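Local coordinates for protein CG1507-PB, isoform B (Drosophila melanogaster, PDB 5FGO) that probably binds purine-rich single-stranded DNA and RNA as a whole protein, of which this chain is the third Pur-alpha repeat, here paired as a dimer, at residues B[36-41]-B[55-60]. Numbering follows the deposited sequence.
Sequences RGVYMR and IPEKCW
Selenomethionine Met40 and Trp60 meet where strand 49-56 of the four-stranded antiparallel sheet ends and the chain turns through residues 57-59 into helix 60-72. Met40 CB lies 3.6 Å from Trp60 CZ2. With CG anti to the backbone N (chi1 -172°), the chain runs out through CG and SE, then bends at its last torsion (-58°). That bend brings Met40 CE, the terminal methyl, over the middle of the six-membered ring of Trp60, 3.9 Å from its centroid, in a CH-pi contact. Glu57 CA lies against the opposite face, offset toward the rim, and the Tyr39 carbonyl carbon sits at the edge. Val38 CG1 approaches CH2 obliquely, from a side chain that also packs on Ile31 of the neighbouring strand.

Trp60 NE1 donates to Ile55 O at 3.2 Å in an almost straight bond (175°); the oxygen lies in the indole plane, but the donor stands well above the carbonyl plane. The same oxygen, Ile55 O, also accepts a bond from Met40 N at 2.7 Å, and Ile55 N returns a bond to Met40 O, making these residues an antiparallel hydrogen-bonded pair. Past the non-hydrogen-bonded pair Tyr39-Pro56, Glu57 N donates to Val38 O at 2.7 Å, carrying the pairing into the 3-10 segment 57-58. A water accepts from Val38 N and donates to Glu57 OE1. Tyr70 of the second subunit also packs on Met40.

Two donors thus grip one carbonyl oxygen, one from the sheet and one from the first residue of the helix; with the indole clasped between methyl and backbone, these contacts together probably restrict its tilt and rotation, tying helix to hairpin in this PUR repeat.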
loop_
_atom_site.group_PDB
_atom_site.type_symbol
_atom_site.label_atom_id
_atom_site.label_comp_id
_atom_site.label_asym_id
_atom_site.label_seq_id
_atom_site.Cartn_x
_atom_site.Cartn_y
_atom_site.Cartn_z
ATOM N N ARG B 36 20.080 -3.305 0.934
ATOM C CA ARG B 36 19.344 -3.337 2.182
ATOM C C ARG B 36 18.191 -4.337 2.103
ATOM O O ARG B 36 17.666 -4.750 3.129
ATOM C CB ARG B 36 18.861 -1.956 2.618
ATOM C CG ARG B 36 19.987 -1.043 3.076
ATOM C CD ARG B 36 19.438 0.287 3.515
ATOM N NE ARG B 36 18.777 0.971 2.417
ATOM C CZ ARG B 36 18.087 2.097 2.548
ATOM N NH1 ARG B 36 17.953 2.679 3.740
ATOM N NH2 ARG B 36 17.516 2.629 1.476
ATOM N N GLY B 37 17.761 -4.710 0.904
ATOM C CA GLY B 37 16.819 -5.814 0.835
ATOM C C GLY B 37 15.685 -5.774 -0.153
ATOM O O GLY B 37 15.695 -5.021 -1.126
ATOM N N VAL B 38 14.687 -6.599 0.138
ATOM C CA VAL B 38 13.514 -6.760 -0.710
ATOM C C VAL B 38 12.404 -5.757 -0.360
ATOM O O VAL B 38 12.081 -5.543 0.807
ATOM C CB VAL B 38 12.974 -8.205 -0.562
ATOM C CG1 VAL B 38 11.654 -8.387 -1.277
ATOM C CG2 VAL B 38 13.997 -9.192 -1.064
ATOM N N TYR B 39 11.774 -5.187 -1.377
ATOM C CA TYR B 39 10.726 -4.211 -1.137
ATOM C C TYR B 39 9.558 -4.364 -2.121
ATOM O O TYR B 39 9.692 -4.993 -3.183
ATOM C CB TYR B 39 11.305 -2.797 -1.221
ATOM C CG TYR B 39 11.900 -2.459 -2.580
ATOM C CD1 TYR B 39 11.099 -2.031 -3.632
ATOM C CD2 TYR B 39 13.261 -2.611 -2.817
ATOM C CE1 TYR B 39 11.652 -1.737 -4.877
ATOM C CE2 TYR B 39 13.816 -2.329 -4.047
ATOM C CZ TYR B 39 13.016 -1.885 -5.071
ATOM O OH TYR B 39 13.588 -1.605 -6.290
HETATM N N MSE B 40 8.421 -3.775 -1.745
HETATM C CA MSE B 40 7.244 -3.696 -2.596
HETATM C C MSE B 40 6.963 -2.237 -2.982
HETATM O O MSE B 40 6.760 -1.384 -2.122
HETATM C CB MSE B 40 6.018 -4.290 -1.895
HETATM C CG MSE B 40 4.809 -4.413 -2.805
HETATM SE SE MSE B 40 3.134 -4.700 -1.887
HETATM C CE MSE B 40 3.678 -6.311 -0.986
ATOM N N ARG B 41 6.957 -1.954 -4.279
ATOM C CA ARG B 41 6.577 -0.647 -4.763
ATOM C C ARG B 41 5.116 -0.679 -5.162
ATOM O O ARG B 41 4.712 -1.515 -5.957
ATOM C CB ARG B 41 7.444 -0.229 -5.944
ATOM C CG ARG B 41 7.156 1.177 -6.464
ATOM C CD ARG B 41 8.063 1.514 -7.633
ATOM N NE ARG B 41 7.688 0.713 -8.805
ATOM C CZ ARG B 41 8.344 0.689 -9.969
ATOM N NH1 ARG B 41 9.418 1.455 -10.157
ATOM N NH2 ARG B 41 7.913 -0.098 -10.957
ATOM N N ILE B 55 7.820 -0.166 0.291
ATOM C CA ILE B 55 7.655 -0.849 1.557
ATOM C C ILE B 55 8.674 -1.942 1.627
ATOM O O ILE B 55 8.668 -2.826 0.778
ATOM C CB ILE B 55 6.268 -1.469 1.702
ATOM C CG1 ILE B 55 5.187 -0.451 1.383
ATOM C CG2 ILE B 55 6.072 -2.016 3.086
ATOM C CD1 ILE B 55 3.852 -1.063 1.114
ATOM N N PRO B 56 9.567 -1.877 2.620
ATOM C CA PRO B 56 10.580 -2.921 2.832
ATOM C C PRO B 56 9.888 -4.179 3.308
ATOM O O PRO B 56 8.885 -4.042 4.017
ATOM C CB PRO B 56 11.474 -2.356 3.940
ATOM C CG PRO B 56 10.960 -0.969 4.219
ATOM C CD PRO B 56 9.575 -0.870 3.686
ATOM N N GLU B 57 10.404 -5.352 2.937
ATOM C CA GLU B 57 9.797 -6.628 3.313
ATOM C C GLU B 57 9.577 -6.775 4.815
ATOM O O GLU B 57 8.524 -7.231 5.229
ATOM C CB GLU B 57 10.630 -7.817 2.822
ATOM C CG GLU B 57 9.840 -9.137 2.894
ATOM C CD GLU B 57 10.654 -10.399 2.593
ATOM O OE1 GLU B 57 11.869 -10.308 2.297
ATOM O OE2 GLU B 57 10.058 -11.497 2.657
ATOM N N LYS B 58 10.513 -6.314 5.638
ATOM C CA LYS B 58 10.433 -6.550 7.084
ATOM C C LYS B 58 9.175 -5.978 7.734
ATOM O O LYS B 58 8.962 -6.150 8.935
ATOM C CB LYS B 58 11.654 -5.980 7.795
ATOM C CG LYS B 58 11.720 -4.476 7.778
ATOM C CD LYS B 58 12.903 -3.935 8.536
ATOM C CE LYS B 58 14.159 -4.070 7.717
ATOM N NZ LYS B 58 15.322 -3.310 8.296
ATOM N N CYS B 59 8.328 -5.305 6.963
ATOM C CA CYS B 59 7.098 -4.801 7.553
ATOM C C CYS B 59 5.849 -5.106 6.733
ATOM O O CYS B 59 4.781 -4.553 6.986
ATOM C CB CYS B 59 7.237 -3.298 7.838
ATOM S SG CYS B 59 7.292 -2.226 6.396
ATOM N N TRP B 60 5.959 -6.037 5.796
ATOM C CA TRP B 60 4.779 -6.458 5.014
ATOM C C TRP B 60 3.651 -6.971 5.930
ATOM O O TRP B 60 2.470 -6.682 5.683
ATOM C CB TRP B 60 5.137 -7.540 3.969
ATOM C CG TRP B 60 5.989 -6.999 2.848
ATOM C CD1 TRP B 60 6.483 -5.729 2.745
ATOM C CD2 TRP B 60 6.384 -7.678 1.646
ATOM N NE1 TRP B 60 7.201 -5.596 1.584
ATOM C CE2 TRP B 60 7.146 -6.770 0.887
ATOM C CE3 TRP B 60 6.176 -8.965 1.144
ATOM C CZ2 TRP B 60 7.707 -7.107 -0.342
ATOM C CZ3 TRP B 60 6.732 -9.304 -0.089
ATOM C CH2 TRP B 60 7.487 -8.375 -0.816
HETATM O O HOH W 1 14.030 -8.360 2.504
#